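Phosphosugar isomerase (Escherichia coli O6:H1, PDB 5UQI) probably interconverts arabinose 5-phosphate with its ketose isomer ribulose 5-phosphate, as a sugar isomerase domain of the SIS family that binds arabinose 5-phosphate. Local coordinates at residues H15-A20 against A153-S158; N34-L39 against L170-L175; I49-S54 against F74-E79. All blocks are in the same frame, centred on the assembly; numbering follows the deposited sequence.

Interaction 1 of 3, residues H15-A20 against A153-S158; sequences HNELKA and APSCSS. With A5P (arabinose-5-phosphate), chain B.
The hydroxyl of Ser155, a residue that meets Glu17 across the contact, is gripped twice: OG donates to Ala153 O at 2.7 Å, tilted 29° from the carbonyl plane, and is hydrogen-bonded to the backbone N of Ala147. A chi1 of 42° sets OG between the backbone N and the carbonyl carbon, where it reaches both partners, leaving CB as the atom of Ser155 that faces Glu17, 3.3 Å from OE2. The Glu17 chain, extended beyond CG, lays its carboxylate against the Ser155 backbone, with CD 3.6 Å from Ser155 O. No hydrogen bond spans the two segments; the carboxylate is fixed by the hydroxyl of Thr159, farther along helix 156-175, which bonds Glu17 OE1 and, weakly, Ser155 O.

Cys156 fills the other half of the interface. Its SG sits 3.6 Å from Asn16 O, which takes a weak hydrogen bond from Lys144, while Cys156 CB meets Ala20 CB, also at 3.6 Å, in the one apolar side-chain pair. The amide of Asn16 turns to Ala147 O. Helix 3-25 is thereby applied to the start of helix 156-175, whose leading loop carries Pro154, with CG 3.2 Å from O1 of arabinose-5-phosphate, into the sugar-phosphate pocket of the SIS domain.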
ATOM      1  N   HIS A  15     -11.568  -9.805  15.351  1.00 18.97           N
ATOM      2  CA  HIS A  15     -12.562  -8.766  15.393  1.00 22.06           C
ATOM      3  C   HIS A  15     -11.942  -7.354  15.425  1.00 20.02           C
ATOM      4  O   HIS A  15     -12.498  -6.453  14.763  1.00 18.96           O
ATOM      5  CB  HIS A  15     -13.444  -9.003  16.637  1.00 24.51           C
ATOM      6  CG  HIS A  15     -14.444  -7.918  16.877  1.00 33.96           C
ATOM      7  ND1 HIS A  15     -15.573  -7.754  16.103  1.00 38.94           N
ATOM      8  CD2 HIS A  15     -14.471  -6.938  17.809  1.00 37.12           C
ATOM      9  CE1 HIS A  15     -16.248  -6.705  16.544  1.00 35.51           C
ATOM     10  NE2 HIS A  15     -15.612  -6.204  17.586  1.00 38.72           N
ATOM     11  N   ASN A  16     -10.799  -7.189  16.126  1.00 19.59           N
ATOM     12  CA  ASN A  16     -10.114  -5.892  16.140  1.00 20.09           C
ATOM     13  C   ASN A  16      -9.751  -5.524  14.688  1.00 20.03           C
ATOM     14  O   ASN A  16      -9.884  -4.357  14.273  1.00 20.95           O
ATOM     15  CB  ASN A  16      -8.837  -5.932  16.993  1.00 21.28           C
ATOM     16  CG  ASN A  16      -9.150  -5.899  18.471  1.00 27.93           C
ATOM     17  OD1 ASN A  16     -10.313  -5.685  18.837  1.00 30.73           O
ATOM     18  ND2 ASN A  16      -8.144  -6.082  19.316  1.00 31.31           N
ATOM     19  N   GLU A  17      -9.254  -6.500  13.935  1.00 18.46           N
ATOM     20  CA  GLU A  17      -8.876  -6.195  12.519  1.00 19.37           C
ATOM     21  C   GLU A  17     -10.076  -5.871  11.650  1.00 18.59           C
ATOM     22  O   GLU A  17     -10.072  -4.931  10.836  1.00 19.92           O
ATOM     23  CB  GLU A  17      -8.022  -7.335  11.868  1.00 18.81           C
ATOM     24  CG  GLU A  17      -6.715  -7.523  12.592  1.00 21.58           C
ATOM     25  CD  GLU A  17      -5.678  -8.211  11.743  1.00 24.38           C
ATOM     26  OE1 GLU A  17      -5.913  -8.393  10.525  1.00 28.01           O
ATOM     27  OE2 GLU A  17      -4.659  -8.600  12.333  1.00 23.34           O
ATOM     28  N   LEU A  18     -11.165  -6.598  11.895  1.00 18.54           N
ATOM     29  CA  LEU A  18     -12.410  -6.348  11.207  1.00 20.61           C
ATOM     30  C   LEU A  18     -12.860  -4.898  11.471  1.00 21.00           C
ATOM     31  O   LEU A  18     -13.250  -4.221  10.527  1.00 23.41           O
ATOM     32  CB  LEU A  18     -13.462  -7.352  11.708  1.00 23.74           C
ATOM     33  CG  LEU A  18     -14.880  -7.292  11.070  1.00 32.43           C
ATOM     34  CD1 LEU A  18     -14.896  -7.979   9.717  1.00 36.82           C
ATOM     35  CD2 LEU A  18     -15.916  -7.956  11.972  1.00 37.71           C
ATOM     36  N   LYS A  19     -12.783  -4.455  12.723  1.00 20.55           N
ATOM     37  CA  LYS A  19     -13.209  -3.078  13.058  1.00 24.24           C
ATOM     38  C   LYS A  19     -12.379  -2.032  12.320  1.00 23.80           C
ATOM     39  O   LYS A  19     -12.908  -1.028  11.845  1.00 21.36           O
ATOM     40  CB  LYS A  19     -13.148  -2.828  14.554  1.00 25.34           C
ATOM     41  CG  LYS A  19     -14.287  -3.515  15.300  1.00 32.27           C
ATOM     42  CD  LYS A  19     -14.181  -3.155  16.791  1.00 42.15           C
ATOM     43  CE  LYS A  19     -14.603  -1.703  17.074  1.00 49.40           C
ATOM     44  NZ  LYS A  19     -13.877  -1.094  18.233  1.00 56.46           N
ATOM     45  N   ALA A  20     -11.082  -2.287  12.246  1.00 22.50           N
ATOM     46  CA  ALA A  20     -10.170  -1.330  11.563  1.00 20.46           C
ATOM     47  C   ALA A  20     -10.550  -1.197  10.086  1.00 22.95           C
ATOM     48  O   ALA A  20     -10.512  -0.108   9.521  1.00 22.51           O
ATOM     49  CB  ALA A  20      -8.734  -1.816  11.762  1.00 20.53           C
ATOM     50  N   ALA A 153       2.029  -4.253  17.295  1.00 30.64           N
ATOM     51  CA  ALA A 153       2.225  -5.187  16.162  1.00 29.74           C
ATOM     52  C   ALA A 153       1.381  -4.777  14.936  1.00 29.98           C
ATOM     53  O   ALA A 153       0.157  -4.651  15.066  1.00 33.17           O
ATOM     54  CB  ALA A 153       1.901  -6.631  16.592  1.00 30.17           C
ATOM     55  N   PRO A 154       2.027  -4.550  13.738  1.00 26.75           N
ATOM     56  CA  PRO A 154       1.185  -4.324  12.544  1.00 27.31           C
ATOM     57  C   PRO A 154       0.239  -5.484  12.285  1.00 27.29           C
ATOM     58  O   PRO A 154       0.663  -6.669  12.078  1.00 29.22           O
ATOM     59  CB  PRO A 154       2.218  -4.199  11.398  1.00 25.49           C
ATOM     60  CG  PRO A 154       3.386  -3.576  12.083  1.00 28.51           C
ATOM     61  CD  PRO A 154       3.439  -4.185  13.467  1.00 27.17           C
ATOM     62  N   SER A 155      -1.048  -5.165  12.344  1.00 26.48           N
ATOM     63  CA  SER A 155      -2.083  -6.209  12.327  1.00 24.52           C
ATOM     64  C   SER A 155      -3.251  -5.454  11.751  1.00 25.55           C
ATOM     65  O   SER A 155      -3.523  -5.576  10.545  1.00 25.86           O
ATOM     66  CB  SER A 155      -2.352  -6.724  13.762  1.00 27.80           C
ATOM     67  OG  SER A 155      -2.379  -5.579  14.632  1.00 28.08           O
ATOM     68  N   CYS A 156      -3.871  -4.573  12.549  1.00 25.32           N
ATOM     69  CA  CYS A 156      -4.907  -3.723  11.969  1.00 25.20           C
ATOM     70  C   CYS A 156      -4.303  -2.922  10.776  1.00 25.79           C
ATOM     71  O   CYS A 156      -4.959  -2.840   9.741  1.00 25.77           O
ATOM     72  CB  CYS A 156      -5.457  -2.753  12.977  1.00 26.05           C
ATOM     73  SG  CYS A 156      -6.330  -3.630  14.292  1.00 32.21           S
ATOM     74  N   SER A 157      -3.118  -2.321  10.926  1.00 24.67           N
ATOM     75  CA  SER A 157      -2.655  -1.411   9.856  1.00 22.40           C
ATOM     76  C   SER A 157      -2.262  -2.178   8.569  1.00 20.90           C
ATOM     77  O   SER A 157      -2.650  -1.735   7.471  1.00 19.65           O
ATOM     78  CB  SER A 157      -1.488  -0.569  10.289  1.00 26.67           C
ATOM     79  OG  SER A 157      -0.457  -1.456  10.689  1.00 24.23           O
ATOM     80  N   SER A 158      -1.511  -3.272   8.682  1.00 21.12           N
ATOM     81  CA  SER A 158      -1.092  -4.027   7.497  1.00 19.29           C
ATOM     82  C   SER A 158      -2.310  -4.616   6.803  1.00 19.27           C
ATOM     83  O   SER A 158      -2.365  -4.640   5.559  1.00 18.71           O
ATOM     84  CB  SER A 158      -0.042  -5.107   7.926  1.00 22.10           C
ATOM     85  OG  SER A 158      -0.525  -5.775   9.128  1.00 27.17           O
TER
HETATM   86  C1  A5P B 201       7.484  -3.150  12.358  1.00 33.95           C
HETATM   87  O1  A5P B 201       6.451  -3.383  12.827  1.00 50.38           O
HETATM   88  C2  A5P B 201       7.577  -3.238  10.903  1.00 40.17           C
HETATM   89  O2  A5P B 201       7.244  -4.483  10.375  1.00 39.16           O
HETATM   90  C3  A5P B 201       6.752  -2.105  10.470  1.00 36.35           C
HETATM   91  O3  A5P B 201       5.870  -2.403   9.382  1.00 37.71           O
HETATM   92  C4  A5P B 201       7.966  -1.283  10.120  1.00 32.00           C
HETATM   93  O4  A5P B 201       8.571  -0.784  11.300  1.00 31.97           O
HETATM   94  C5  A5P B 201       7.652  -0.153   9.188  1.00 33.87           C
HETATM   95  O5  A5P B 201       6.814   0.728   9.837  1.00 27.00           O
HETATM   96  P   A5P B 201       6.008   1.713   8.872  1.00 27.07           P
HETATM   97  O1P A5P B 201       4.820   0.966   8.240  1.00 20.62           O
HETATM   98  O2P A5P B 201       5.515   2.846   9.917  1.00 24.90           O
HETATM   99  O3P A5P B 201       6.905   2.129   7.819  1.00 26.98           O

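Interaction 2 of 3, residues N34-L39 against L170-L175; sequences NLIKVL and LALSEL
Two helices meet here almost entirely through aliphatic side chains: residues 34-39 of helix 32-41 against residues 170-175, the C-terminal end of helix 156-175. Contact is made from Ile36 and Leu39 to Ala171, Leu172 and Leu175. The axes of the short segments approach to 10.7 Å and cross at -57°, and the closest backbone pair, Ile36 and Leu172, still has its CA atoms 6.9 Å apart, a gap that the side chains bridge.

Leu172 is central. Its CG lies 3.9 Å from CD1 of Ile36, the two side chains sliding past each other in opposite directions, and its CD1 methyl reaches CB of Leu39, likewise at 3.9 Å, with those two side chains nearly perpendicular. The other methyl, Leu172 CD2, lies 3.9 Å from the backbone oxygen Ile36 O. The isobutyl group therefore lies against both Ile36 and Leu39, residues three apart on the partner helix. Ile36 uses both its branches: CG1, anti to the carbonyl carbon (chi1 -71°), carries CD1 to Leu172 and, at 4.1 Å, to Ala171 CB, whereas CG2 meets CD1 of Leu175 at 3.8 Å, again close to a right angle. Burial falls off outward, from Leu172 and Leu39 to the exposed Leu175.

The inner side continues into the domain core, where Leu35, Val38 and Leu39 touch Ile121 of strand 120-124 and Val168 extends the hydrophobic surface of helix 156-175.

With no hydrogen bond across the pair and about 206 Å² buried in total, cohesion probably comes from dispersion and from the exclusion of water, forces set by complementary shape more than by bond direction.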
ATOM      1  N   ASN A  34      -8.825  10.747  -7.141  1.00 23.55           N
ATOM      2  CA  ASN A  34      -7.575  11.264  -7.695  1.00 22.79           C
ATOM      3  C   ASN A  34      -6.525  10.136  -7.773  1.00 20.27           C
ATOM      4  O   ASN A  34      -5.797  10.067  -8.766  1.00 21.56           O
ATOM      5  CB  ASN A  34      -7.009  12.374  -6.837  1.00 27.14           C
ATOM      6  CG  ASN A  34      -7.698  13.672  -7.103  1.00 34.57           C
ATOM      7  OD1 ASN A  34      -8.331  13.858  -8.158  1.00 36.89           O
ATOM      8  ND2 ASN A  34      -7.599  14.563  -6.167  1.00 35.52           N
ATOM      9  N   LEU A  35      -6.539   9.233  -6.789  1.00 19.74           N
ATOM     10  CA  LEU A  35      -5.575   8.095  -6.820  1.00 18.63           C
ATOM     11  C   LEU A  35      -5.794   7.251  -8.085  1.00 18.31           C
ATOM     12  O   LEU A  35      -4.837   6.919  -8.834  1.00 18.49           O
ATOM     13  CB  LEU A  35      -5.693   7.292  -5.521  1.00 17.49           C
ATOM     14  CG  LEU A  35      -4.865   5.976  -5.510  1.00 19.46           C
ATOM     15  CD1 LEU A  35      -3.357   6.315  -5.586  1.00 19.88           C
ATOM     16  CD2 LEU A  35      -5.172   5.214  -4.248  1.00 19.25           C
ATOM     17  N   ILE A  36      -7.066   6.926  -8.346  1.00 18.45           N
ATOM     18  CA  ILE A  36      -7.397   6.132  -9.523  1.00 19.23           C
ATOM     19  C   ILE A  36      -6.949   6.831 -10.810  1.00 18.68           C
ATOM     20  O   ILE A  36      -6.365   6.214 -11.692  1.00 18.70           O
ATOM     21  CB  ILE A  36      -8.914   5.759  -9.571  1.00 20.38           C
ATOM     22  CG1 ILE A  36      -9.265   4.731  -8.495  1.00 22.31           C
ATOM     23  CG2 ILE A  36      -9.309   5.253 -10.971  1.00 21.64           C
ATOM     24  CD1 ILE A  36      -8.690   3.354  -8.714  1.00 24.66           C
ATOM     25  N   LYS A  37      -7.267   8.115 -10.952  1.00 21.16           N
ATOM     26  CA  LYS A  37      -6.862   8.874 -12.127  1.00 22.01           C
ATOM     27  C   LYS A  37      -5.376   8.938 -12.365  1.00 21.55           C
ATOM     28  O   LYS A  37      -4.945   8.760 -13.480  1.00 22.23           O
ATOM     29  CB  LYS A  37      -7.460  10.279 -12.042  1.00 22.88           C
ATOM     30  CG  LYS A  37      -8.978  10.226 -12.038  1.00 29.20           C
ATOM     31  CD  LYS A  37      -9.581  11.616 -11.886  1.00 32.02           C
ATOM     32  CE  LYS A  37     -11.077  11.516 -11.681  1.00 37.14           C
ATOM     33  NZ  LYS A  37     -11.610  12.878 -11.409  1.00 42.35           N
ATOM     34  N   VAL A  38      -4.590   9.158 -11.310  1.00 19.68           N
ATOM     35  CA  VAL A  38      -3.111   9.186 -11.421  1.00 19.46           C
ATOM     36  C   VAL A  38      -2.638   7.821 -11.880  1.00 18.77           C
ATOM     37  O   VAL A  38      -1.833   7.726 -12.797  1.00 19.37           O
ATOM     38  CB  VAL A  38      -2.397   9.524 -10.109  1.00 20.54           C
ATOM     39  CG1 VAL A  38      -0.884   9.315 -10.224  1.00 22.27           C
ATOM     40  CG2 VAL A  38      -2.689  10.965  -9.660  1.00 21.71           C
ATOM     41  N   LEU A  39      -3.144   6.761 -11.229  1.00 18.90           N
ATOM     42  CA  LEU A  39      -2.747   5.404 -11.662  1.00 18.76           C
ATOM     43  C   LEU A  39      -3.125   5.049 -13.098  1.00 19.35           C
ATOM     44  O   LEU A  39      -2.357   4.409 -13.818  1.00 21.72           O
ATOM     45  CB  LEU A  39      -3.152   4.316 -10.658  1.00 16.15           C
ATOM     46  CG  LEU A  39      -2.516   4.559  -9.273  1.00 17.87           C
ATOM     47  CD1 LEU A  39      -3.169   3.608  -8.248  1.00 18.78           C
ATOM     48  CD2 LEU A  39      -0.975   4.321  -9.238  1.00 18.78           C
ATOM     49  N   LEU A 170      -8.410  -3.822  -7.987  1.00 15.54           N
ATOM     50  CA  LEU A 170      -9.605  -4.393  -8.658  1.00 15.20           C
ATOM     51  C   LEU A 170     -10.416  -3.321  -9.375  1.00 17.35           C
ATOM     52  O   LEU A 170     -10.945  -3.620 -10.465  1.00 18.28           O
ATOM     53  CB  LEU A 170     -10.463  -5.192  -7.683  1.00 16.61           C
ATOM     54  CG  LEU A 170      -9.752  -6.482  -7.199  1.00 21.06           C
ATOM     55  CD1 LEU A 170     -10.531  -7.141  -6.047  1.00 20.77           C
ATOM     56  CD2 LEU A 170      -9.425  -7.473  -8.301  1.00 22.29           C
ATOM     57  N   ALA A 171     -10.462  -2.094  -8.830  1.00 17.70           N
ATOM     58  CA  ALA A 171     -11.192  -1.011  -9.526  1.00 18.20           C
ATOM     59  C   ALA A 171     -10.449  -0.637 -10.801  1.00 18.81           C
ATOM     60  O   ALA A 171     -11.049  -0.532 -11.845  1.00 20.11           O
ATOM     61  CB  ALA A 171     -11.299   0.183  -8.615  1.00 18.45           C
ATOM     62  N   LEU A 172      -9.095  -0.531 -10.765  1.00 17.52           N
ATOM     63  CA  LEU A 172      -8.347  -0.228 -11.993  1.00 17.38           C
ATOM     64  C   LEU A 172      -8.587  -1.353 -13.030  1.00 17.97           C
ATOM     65  O   LEU A 172      -8.726  -1.067 -14.218  1.00 19.37           O
ATOM     66  CB  LEU A 172      -6.814  -0.099 -11.730  1.00 16.60           C
ATOM     67  CG  LEU A 172      -6.412   1.106 -10.907  1.00 17.66           C
ATOM     68  CD1 LEU A 172      -4.974   0.863 -10.429  1.00 18.15           C
ATOM     69  CD2 LEU A 172      -6.492   2.341 -11.797  1.00 18.29           C
ATOM     70  N   SER A 173      -8.613  -2.609 -12.558  1.00 15.47           N
ATOM     71  CA  SER A 173      -8.736  -3.771 -13.429  1.00 17.73           C
ATOM     72  C   SER A 173     -10.104  -3.719 -14.142  1.00 19.20           C
ATOM     73  O   SER A 173     -10.154  -3.869 -15.383  1.00 17.83           O
ATOM     74  CB  SER A 173      -8.610  -5.043 -12.572  1.00 16.41           C
ATOM     75  OG  SER A 173      -8.534  -6.196 -13.422  1.00 18.24           O
ATOM     76  N   GLU A 174     -11.160  -3.450 -13.373  1.00 19.48           N
ATOM     77  CA  GLU A 174     -12.537  -3.348 -13.947  1.00 21.54           C
ATOM     78  C   GLU A 174     -12.606  -2.190 -14.900  1.00 23.83           C
ATOM     79  O   GLU A 174     -13.121  -2.332 -16.011  1.00 25.08           O
ATOM     80  CB  GLU A 174     -13.573  -3.256 -12.838  1.00 24.99           C
ATOM     81  CG  GLU A 174     -15.009  -3.055 -13.330  1.00 31.50           C
ATOM     82  CD  GLU A 174     -16.038  -3.489 -12.303  1.00 38.06           C
ATOM     83  OE1 GLU A 174     -15.780  -4.444 -11.516  1.00 51.23           O
ATOM     84  OE2 GLU A 174     -17.127  -2.868 -12.295  1.00 44.91           O
ATOM     85  N   LEU A 175     -12.067  -1.032 -14.507  1.00 23.32           N
ATOM     86  CA  LEU A 175     -12.082   0.180 -15.371  1.00 22.40           C
ATOM     87  C   LEU A 175     -11.355   0.008 -16.701  1.00 23.86           C
ATOM     88  O   LEU A 175     -11.819   0.558 -17.714  1.00 27.26           O
ATOM     89  CB  LEU A 175     -11.571   1.406 -14.596  1.00 23.14           C
ATOM     90  CG  LEU A 175     -12.477   1.779 -13.404  1.00 26.99           C
ATOM     91  CD1 LEU A 175     -11.755   2.766 -12.494  1.00 26.34           C
ATOM     92  CD2 LEU A 175     -13.786   2.411 -13.927  1.00 29.50           C
TER

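Interaction 3 of 3, residues I49-S54 against F74-E79. With A5P (arabinose-5-phosphate), chain B.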
ATOM      1  N   ILE A  49       7.092   0.739  -2.787  1.00 11.45           N
ATOM      2  CA  ILE A  49       8.292   0.732  -1.940  1.00 11.34           C
ATOM      3  C   ILE A  49       7.820   0.692  -0.496  1.00 13.13           C
ATOM      4  O   ILE A  49       6.909   1.442  -0.061  1.00 13.82           O
ATOM      5  CB  ILE A  49       9.128   2.062  -2.153  1.00 12.25           C
ATOM      6  CG1 ILE A  49       9.599   2.122  -3.599  1.00 12.54           C
ATOM      7  CG2 ILE A  49      10.296   2.078  -1.154  1.00 14.15           C
ATOM      8  CD1 ILE A  49      10.495   3.362  -3.895  1.00 15.21           C
ATOM      9  N   GLY A  50       8.469  -0.175   0.313  1.00 12.58           N
ATOM     10  CA  GLY A  50       8.146  -0.301   1.755  1.00 11.69           C
ATOM     11  C   GLY A  50       9.259  -1.087   2.412  1.00 11.79           C
ATOM     12  O   GLY A  50      10.146  -1.620   1.732  1.00 11.62           O
ATOM     13  N   VAL A  51       9.195  -1.094   3.745  1.00 12.06           N
ATOM     14  CA  VAL A  51      10.082  -1.972   4.545  1.00 12.77           C
ATOM     15  C   VAL A  51       9.260  -2.584   5.665  1.00 12.92           C
ATOM     16  O   VAL A  51       8.111  -2.156   5.907  1.00 14.07           O
ATOM     17  CB  VAL A  51      11.294  -1.212   5.174  1.00 13.73           C
ATOM     18  CG1 VAL A  51      12.202  -0.578   4.060  1.00 13.28           C
ATOM     19  CG2 VAL A  51      10.859  -0.211   6.236  1.00 14.87           C
ATOM     20  N   GLY A  52       9.802  -3.610   6.327  1.00 13.70           N
ATOM     21  CA  GLY A  52       8.993  -4.221   7.422  1.00 13.58           C
ATOM     22  C   GLY A  52       7.684  -4.825   6.928  1.00 12.66           C
ATOM     23  O   GLY A  52       7.596  -5.276   5.811  1.00 13.63           O
ATOM     24  N   LYS A  53       6.679  -4.814   7.814  1.00 15.46           N
ATOM     25  CA  LYS A  53       5.404  -5.457   7.428  1.00 15.73           C
ATOM     26  C   LYS A  53       4.721  -4.669   6.325  1.00 15.88           C
ATOM     27  O   LYS A  53       4.126  -5.263   5.425  1.00 16.81           O
ATOM     28  CB  LYS A  53       4.460  -5.588   8.612  1.00 18.84           C
ATOM     29  CG  LYS A  53       5.056  -6.230   9.841  1.00 23.30           C
ATOM     30  CD  LYS A  53       5.674  -7.594   9.655  1.00 24.48           C
ATOM     31  CE  LYS A  53       6.141  -8.141  11.032  1.00 27.14           C
ATOM     32  NZ  LYS A  53       7.349  -7.335  11.460  1.00 34.69           N
ATOM     33  N   SER A  54       4.907  -3.340   6.303  1.00 16.79           N
ATOM     34  CA  SER A  54       4.399  -2.529   5.169  1.00 18.96           C
ATOM     35  C   SER A  54       4.994  -2.989   3.861  1.00 17.72           C
ATOM     36  O   SER A  54       4.276  -3.013   2.835  1.00 17.33           O
ATOM     37  CB  SER A  54       4.811  -1.034   5.326  1.00 20.73           C
ATOM     38  OG  SER A  54       3.990  -0.475   6.219  1.00 25.09           O
ATOM     39  N   PHE A  74       7.790  -4.430  -6.855  1.00 12.26           N
ATOM     40  CA  PHE A  74       8.170  -3.954  -5.542  1.00 10.73           C
ATOM     41  C   PHE A  74       9.660  -3.713  -5.472  1.00 11.79           C
ATOM     42  O   PHE A  74      10.469  -4.532  -5.957  1.00 12.96           O
ATOM     43  CB  PHE A  74       7.789  -5.085  -4.540  1.00 12.23           C
ATOM     44  CG  PHE A  74       8.364  -4.838  -3.156  1.00 12.90           C
ATOM     45  CD1 PHE A  74       7.842  -3.832  -2.337  1.00 14.14           C
ATOM     46  CD2 PHE A  74       9.434  -5.638  -2.669  1.00 14.76           C
ATOM     47  CE1 PHE A  74       8.354  -3.630  -1.025  1.00 16.58           C
ATOM     48  CE2 PHE A  74       9.926  -5.378  -1.336  1.00 15.84           C
ATOM     49  CZ  PHE A  74       9.397  -4.404  -0.549  1.00 16.47           C
ATOM     50  N   VAL A  75      10.028  -2.594  -4.785  1.00 11.04           N
ATOM     51  CA  VAL A  75      11.429  -2.281  -4.453  1.00 12.01           C
ATOM     52  C   VAL A  75      11.471  -2.052  -2.976  1.00 10.36           C
ATOM     53  O   VAL A  75      10.759  -1.200  -2.412  1.00 11.02           O
ATOM     54  CB  VAL A  75      11.897  -1.027  -5.204  1.00 12.85           C
ATOM     55  CG1 VAL A  75      13.274  -0.614  -4.684  1.00 15.23           C
ATOM     56  CG2 VAL A  75      11.986  -1.297  -6.708  1.00 14.50           C
ATOM     57  N   HIS A  76      12.318  -2.826  -2.288  1.00 10.81           N
ATOM     58  CA  HIS A  76      12.458  -2.609  -0.834  1.00 11.19           C
ATOM     59  C   HIS A  76      13.123  -1.293  -0.536  1.00 12.70           C
ATOM     60  O   HIS A  76      14.048  -0.905  -1.230  1.00 13.45           O
ATOM     61  CB  HIS A  76      13.297  -3.789  -0.309  1.00 12.95           C
ATOM     62  CG  HIS A  76      13.392  -3.832   1.182  1.00 12.96           C
ATOM     63  ND1 HIS A  76      14.373  -3.110   1.864  1.00 13.99           N
ATOM     64  CD2 HIS A  76      12.668  -4.485   2.122  1.00 13.77           C
ATOM     65  CE1 HIS A  76      14.222  -3.322   3.162  1.00 13.15           C
ATOM     66  NE2 HIS A  76      13.235  -4.194   3.340  1.00 13.70           N
ATOM     67  N   GLY A  77      12.634  -0.596   0.505  1.00 11.79           N
ATOM     68  CA  GLY A  77      13.142   0.784   0.752  1.00 13.76           C
ATOM     69  C   GLY A  77      14.643   0.835   1.046  1.00 14.20           C
ATOM     70  O   GLY A  77      15.356   1.761   0.627  1.00 14.81           O
ATOM     71  N   THR A  78      15.204  -0.171   1.738  1.00 12.75           N
ATOM     72  CA  THR A  78      16.665  -0.188   1.942  1.00 13.64           C
ATOM     73  C   THR A  78      17.387  -0.572   0.699  1.00 13.89           C
ATOM     74  O   THR A  78      18.391   0.031   0.343  1.00 14.59           O
ATOM     75  CB  THR A  78      17.030  -1.228   3.048  1.00 13.59           C
ATOM     76  OG1 THR A  78      16.533  -0.643   4.264  1.00 14.98           O
ATOM     77  CG2 THR A  78      18.539  -1.417   3.187  1.00 14.30           C
ATOM     78  N   GLU A  79      16.899  -1.560  -0.015  1.00 12.04           N
ATOM     79  CA  GLU A  79      17.575  -1.864  -1.269  1.00 12.86           C
ATOM     80  C   GLU A  79      17.557  -0.671  -2.258  1.00 13.02           C
ATOM     81  O   GLU A  79      18.530  -0.487  -3.004  1.00 13.68           O
ATOM     82  CB  GLU A  79      16.928  -3.099  -1.952  1.00 13.42           C
ATOM     83  CG  GLU A  79      17.015  -4.360  -1.014  1.00 17.34           C
ATOM     84  CD  GLU A  79      18.463  -4.688  -0.668  1.00 20.50           C
ATOM     85  OE1 GLU A  79      19.315  -4.642  -1.641  1.00 22.86           O
ATOM     86  OE2 GLU A  79      18.835  -4.836   0.537  1.00 17.31           O
TER
HETATM   87  C1  A5P B 201       7.484  -3.150  12.358  1.00 33.95           C
HETATM   88  O1  A5P B 201       6.451  -3.383  12.827  1.00 50.38           O
HETATM   89  C2  A5P B 201       7.577  -3.238  10.903  1.00 40.17           C
HETATM   90  O2  A5P B 201       7.244  -4.483  10.375  1.00 39.16           O
HETATM   91  C3  A5P B 201       6.752  -2.105  10.470  1.00 36.35           C
HETATM   92  O3  A5P B 201       5.870  -2.403   9.382  1.00 37.71           O
HETATM   93  C4  A5P B 201       7.966  -1.283  10.120  1.00 32.00           C
HETATM   94  O4  A5P B 201       8.571  -0.784  11.300  1.00 31.97           O
HETATM   95  C5  A5P B 201       7.652  -0.153   9.188  1.00 33.87           C
HETATM   96  O5  A5P B 201       6.814   0.728   9.837  1.00 27.00           O
HETATM   97  P   A5P B 201       6.008   1.713   8.872  1.00 27.07           P
HETATM   98  O1P A5P B 201       4.820   0.966   8.240  1.00 20.62           O
HETATM   99  O2P A5P B 201       5.515   2.846   9.917  1.00 24.90           O
HETATM  100  O3P A5P B 201       6.905   2.129   7.819  1.00 26.98           O
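Val51 and His76 are brought together by their first torsions: CG1 of Val51 stands anti to its carbonyl carbon, and chi1 of -172° puts the His76 imidazole anti to its backbone N, so that the ring comes back to Val51 although CB points away. The methyl consequently lies over one face of the ring, offset toward the rim, with CG1 3.5 Å from His76 CE1 in a CH-pi contact; the two side chains cross almost perpendicularly. Gly50 O lies over the same ring face, also near the rim.

That carbonyl oxygen is the polar centre of the contact. Gly77 N donates to Gly50 O at 3.0 Å with an N-H...O angle of 159°, although the donor stands 46° out of the carbonyl plane, away from a lone-pair direction. His76 CA adds a CA-H...O contact to the same oxygen, and Phe74 CZ approaches it obliquely at 3.7 Å. Gly50 N, by contrast, is buried by the contact without a partner in the model.

These segments join the C-terminal ends of neighbouring parallel strands to the helices that follow, within the beta-alpha-beta unit of strand 46-50, helix 52-67 and strand 72-76 of the alpha/beta SIS domain. The Gly77 N to Gly50 O bond joins the two turns. One residue earlier in the first strand, Ile49 CA makes a CA-H...O contact with Val75 O at 3.2 Å, while Ile49 CG2 packs 3.7 Å from Gly77 CA.

From Val51 onward the first segment lines the ligand pocket. Ser54 OG donates to O1P of arabinose-5-phosphate at 2.6 Å, and Lys53 N reaches the sugar's O3 in a weak bond at 3.0 Å. Ser98 OG, Thr103 OG1 and the backbone amides of Asn99 and Ser100 add to the polar grip.

From the N terminus, helix 3-25 opens interaction 1, and helix 32-41 opens interaction 2 before the sheet begins. Strand 46-50 then starts interaction 3, a short loop closed at 74-79 through one beta-alpha-beta crossover. Both long loops enclose it and close late on helix 156-175: interaction 1 at the loop and first turn that begin it, interaction 2 at its last. Because their segments alternate along the chain, interactions 1 and 2 cross, and both N-terminal helices lean on this one helix. Their centres lie 25 Å apart. Interactions 1 and 3 touch, Pro154 CB packing 3.8 Å from Lys53 CG, and both border arabinose-5-phosphate; interaction 2 lies across the chain's centre from interaction 3.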